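Local atomic coordinates of pyruvate dehydrogenase complex, dihydrolipoamide acetyltransferase E2 component (Thermus thermophilus, PDB entry 2EQ9), a protein that probably transfers acetyl groups by way of its lipoyl cofactor within the pyruvate dehydrogenase complex, the present fragment being its peripheral subunit-binding domain. Residues C[2-11]-C[27-35]. Numbering follows the deposited sequence.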
loop_
_atom_site.group_PDB
_atom_site.type_symbol
_atom_site.label_atom_id
_atom_site.label_comp_id
_atom_site.label_asym_id
_atom_site.label_seq_id
_atom_site.Cartn_x
_atom_site.Cartn_y
_atom_site.Cartn_z
ATOM N N LEU C 2 22.284 -6.570 -13.842
ATOM C CA LEU C 2 20.917 -6.220 -13.492
ATOM C C LEU C 2 19.984 -6.471 -14.675
ATOM O O LEU C 2 20.087 -5.817 -15.715
ATOM C CB LEU C 2 20.833 -4.759 -13.021
ATOM C CG LEU C 2 21.448 -3.602 -13.815
ATOM C CD1 LEU C 2 21.107 -2.293 -13.115
ATOM C CD2 LEU C 2 22.958 -3.761 -13.919
ATOM N N ALA C 3 19.088 -7.439 -14.506
ATOM C CA ALA C 3 18.132 -7.807 -15.542
ATOM C C ALA C 3 16.703 -7.877 -14.994
ATOM O O ALA C 3 16.433 -8.571 -14.004
ATOM C CB ALA C 3 18.522 -9.144 -16.145
ATOM N N VAL C 4 15.793 -7.150 -15.637
ATOM C CA VAL C 4 14.399 -7.143 -15.215
ATOM C C VAL C 4 13.885 -8.572 -15.346
ATOM O O VAL C 4 14.386 -9.338 -16.165
ATOM C CB VAL C 4 13.551 -6.197 -16.089
ATOM C CG1 VAL C 4 14.221 -4.833 -16.154
ATOM C CG2 VAL C 4 13.372 -6.779 -17.492
ATOM N N PRO C 5 12.896 -8.953 -14.525
ATOM C CA PRO C 5 12.332 -10.307 -14.563
ATOM C C PRO C 5 11.923 -10.783 -15.969
ATOM O O PRO C 5 12.207 -11.916 -16.352
ATOM C CB PRO C 5 11.131 -10.210 -13.621
ATOM C CG PRO C 5 11.532 -9.124 -12.656
ATOM C CD PRO C 5 12.164 -8.104 -13.569
ATOM N N ALA C 6 11.254 -9.925 -16.732
ATOM C CA ALA C 6 10.821 -10.303 -18.076
ATOM C C ALA C 6 11.995 -10.770 -18.942
ATOM O O ALA C 6 11.871 -11.729 -19.706
ATOM C CB ALA C 6 10.106 -9.128 -18.751
ATOM N N ALA C 7 13.129 -10.088 -18.824
ATOM C CA ALA C 7 14.312 -10.453 -19.596
ATOM C C ALA C 7 14.918 -11.774 -19.112
ATOM O O ALA C 7 15.313 -12.615 -19.925
ATOM C CB ALA C 7 15.353 -9.329 -19.525
ATOM N N ARG C 8 14.982 -11.962 -17.794
ATOM C CA ARG C 8 15.549 -13.191 -17.233
ATOM C C ARG C 8 14.685 -14.379 -17.646
ATOM O O ARG C 8 15.190 -15.464 -17.944
ATOM C CB ARG C 8 15.615 -13.114 -15.696
ATOM C CG ARG C 8 16.139 -11.780 -15.172
ATOM C CD ARG C 8 16.626 -11.852 -13.735
ATOM N NE ARG C 8 15.607 -12.235 -12.757
ATOM C CZ ARG C 8 14.888 -11.384 -12.030
ATOM N NH1 ARG C 8 15.057 -10.075 -12.163
ATOM N NH2 ARG C 8 14.027 -11.848 -11.127
ATOM N N LYS C 9 13.375 -14.153 -17.665
ATOM C CA LYS C 9 12.418 -15.182 -18.034
ATOM C C LYS C 9 12.624 -15.593 -19.488
ATOM O O LYS C 9 12.721 -16.781 -19.801
ATOM C CB LYS C 9 10.997 -14.656 -17.821
ATOM C CG LYS C 9 9.954 -15.742 -17.625
ATOM C CD LYS C 9 9.322 -16.160 -18.937
ATOM C CE LYS C 9 8.333 -15.113 -19.431
ATOM N NZ LYS C 9 7.759 -15.504 -20.754
ATOM N N LEU C 10 12.715 -14.604 -20.371
ATOM C CA LEU C 10 12.905 -14.867 -21.791
ATOM C C LEU C 10 14.291 -15.441 -22.094
ATOM O O LEU C 10 14.436 -16.274 -22.982
ATOM C CB LEU C 10 12.675 -13.582 -22.589
ATOM C CG LEU C 10 12.507 -13.710 -24.104
ATOM C CD1 LEU C 10 13.845 -13.945 -24.753
ATOM C CD2 LEU C 10 11.533 -14.836 -24.424
ATOM N N ALA C 11 15.305 -15.003 -21.357
ATOM C CA ALA C 11 16.657 -15.502 -21.575
ATOM C C ALA C 11 16.689 -17.015 -21.359
ATOM O O ALA C 11 17.283 -17.756 -22.145
ATOM C CB ALA C 11 17.631 -14.815 -20.627
ATOM N N LEU C 27 23.669 2.199 -17.782
ATOM C CA LEU C 27 24.691 1.280 -17.309
ATOM C C LEU C 27 24.284 -0.190 -17.169
ATOM O O LEU C 27 24.174 -0.719 -16.063
ATOM C CB LEU C 27 25.296 1.786 -15.992
ATOM C CG LEU C 27 26.825 1.647 -15.881
ATOM C CD1 LEU C 27 27.227 0.175 -15.832
ATOM C CD2 LEU C 27 27.491 2.343 -17.072
ATOM N N GLY C 28 24.044 -0.827 -18.313
ATOM C CA GLY C 28 23.740 -2.249 -18.359
ATOM C C GLY C 28 22.419 -2.919 -18.025
ATOM O O GLY C 28 22.346 -4.144 -18.124
ATOM N N ARG C 29 21.381 -2.187 -17.642
ATOM C CA ARG C 29 20.127 -2.862 -17.322
ATOM C C ARG C 29 19.646 -3.651 -18.538
ATOM O O ARG C 29 19.405 -3.085 -19.602
ATOM C CB ARG C 29 19.054 -1.858 -16.889
ATOM C CG ARG C 29 17.764 -2.522 -16.418
ATOM C CD ARG C 29 16.704 -1.521 -15.960
ATOM N NE ARG C 29 17.016 -0.899 -14.675
ATOM C CZ ARG C 29 17.671 0.248 -14.530
ATOM N NH1 ARG C 29 18.094 0.917 -15.595
ATOM N NH2 ARG C 29 17.895 0.734 -13.316
ATOM N N VAL C 30 19.525 -4.964 -18.380
ATOM C CA VAL C 30 19.078 -5.823 -19.472
ATOM C C VAL C 30 17.556 -5.842 -19.600
ATOM O O VAL C 30 16.841 -6.125 -18.635
ATOM C CB VAL C 30 19.579 -7.262 -19.270
ATOM C CG1 VAL C 30 19.219 -8.114 -20.474
ATOM C CG2 VAL C 30 21.087 -7.256 -19.036
ATOM N N ARG C 31 17.069 -5.537 -20.801
ATOM C CA ARG C 31 15.637 -5.517 -21.085
ATOM C C ARG C 31 15.285 -6.650 -22.033
ATOM O O ARG C 31 16.166 -7.228 -22.664
ATOM C CB ARG C 31 15.244 -4.196 -21.747
ATOM C CG ARG C 31 15.555 -2.967 -20.934
ATOM C CD ARG C 31 14.632 -2.844 -19.741
ATOM N NE ARG C 31 14.830 -1.563 -19.072
ATOM C CZ ARG C 31 13.953 -1.003 -18.244
ATOM N NH1 ARG C 31 14.230 0.170 -17.683
ATOM N NH2 ARG C 31 12.801 -1.606 -17.981
ATOM N N VAL C 32 13.995 -6.957 -22.131
ATOM C CA VAL C 32 13.517 -8.010 -23.027
ATOM C C VAL C 32 14.041 -7.776 -24.443
ATOM O O VAL C 32 14.363 -8.722 -25.161
ATOM C CB VAL C 32 11.968 -8.049 -23.066
ATOM C CG1 VAL C 32 11.483 -8.848 -24.275
ATOM C CG2 VAL C 32 11.440 -8.678 -21.793
ATOM N N GLU C 33 14.128 -6.511 -24.837
ATOM C CA GLU C 33 14.617 -6.165 -26.167
ATOM C C GLU C 33 16.055 -6.642 -26.332
ATOM O O GLU C 33 16.392 -7.274 -27.333
ATOM C CB GLU C 33 14.546 -4.649 -26.390
ATOM C CG GLU C 33 13.187 -4.036 -26.073
ATOM C CD GLU C 33 13.008 -3.758 -24.593
ATOM O OE1 GLU C 33 13.585 -2.763 -24.103
ATOM O OE2 GLU C 33 12.300 -4.539 -23.920
ATOM N N ASP C 34 16.894 -6.346 -25.343
ATOM C CA ASP C 34 18.298 -6.751 -25.379
ATOM C C ASP C 34 18.459 -8.265 -25.510
ATOM O O ASP C 34 19.275 -8.744 -26.295
ATOM C CB ASP C 34 19.025 -6.273 -24.120
ATOM C CG ASP C 34 18.915 -4.778 -23.915
ATOM O OD1 ASP C 34 19.121 -4.028 -24.894
ATOM O OD2 ASP C 34 18.631 -4.351 -22.776
ATOM N N VAL C 35 17.684 -9.019 -24.739
ATOM C CA VAL C 35 17.774 -10.471 -24.795
ATOM C C VAL C 35 17.464 -10.954 -26.209
ATOM O O VAL C 35 18.140 -11.836 -26.736
ATOM C CB VAL C 35 16.802 -11.132 -23.795
ATOM C CG1 VAL C 35 16.934 -12.645 -23.863
ATOM C CG2 VAL C 35 17.103 -10.649 -22.388
#
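Val35 packs both of its methyls against helix 5-13: CG2 lies 3.6 Å from Ala7 CB, while CG1, placed anti to the backbone N (chi1 -179°), reaches Leu10 CD1 at 3.5 Å, a tight carbon pair in which the two side chains run antiparallel alongside each other. Tighter still, Val32 CG2 meets Ala6 CB at 3.4 Å. Ala7 CA and Val32 CA lie 4.3 Å apart, a closeness that the small alanine side chains probably permit. Ahead of the helices a single beta bridge pairs Ala3 with Val30. Val30 N donates to Leu2 O (2.9 Å, 169° at the hydrogen) in the carbonyl plane, whereas Val4 N to Val30 O is weak at 3.3 Å. Two short helices joined by a long, mostly irregular connection form the peripheral subunit-binding fold, and Ile18 and Val21 from that connection cover Val30. Contacts lengthen toward exposed Leu27, whose O is 3.9 Å from Leu2 CD2; Leu2 CD1 sits over one face of the Arg29 guanidinium, near its rim. Val4 CG1 touches Arg31 NH2 at 4.0 Å, nearly perpendicular to it. Arg29 NE and NH2 hydrogen-bond to backbone of one chain of another protein, Arg31 NH2 to that of a second such chain.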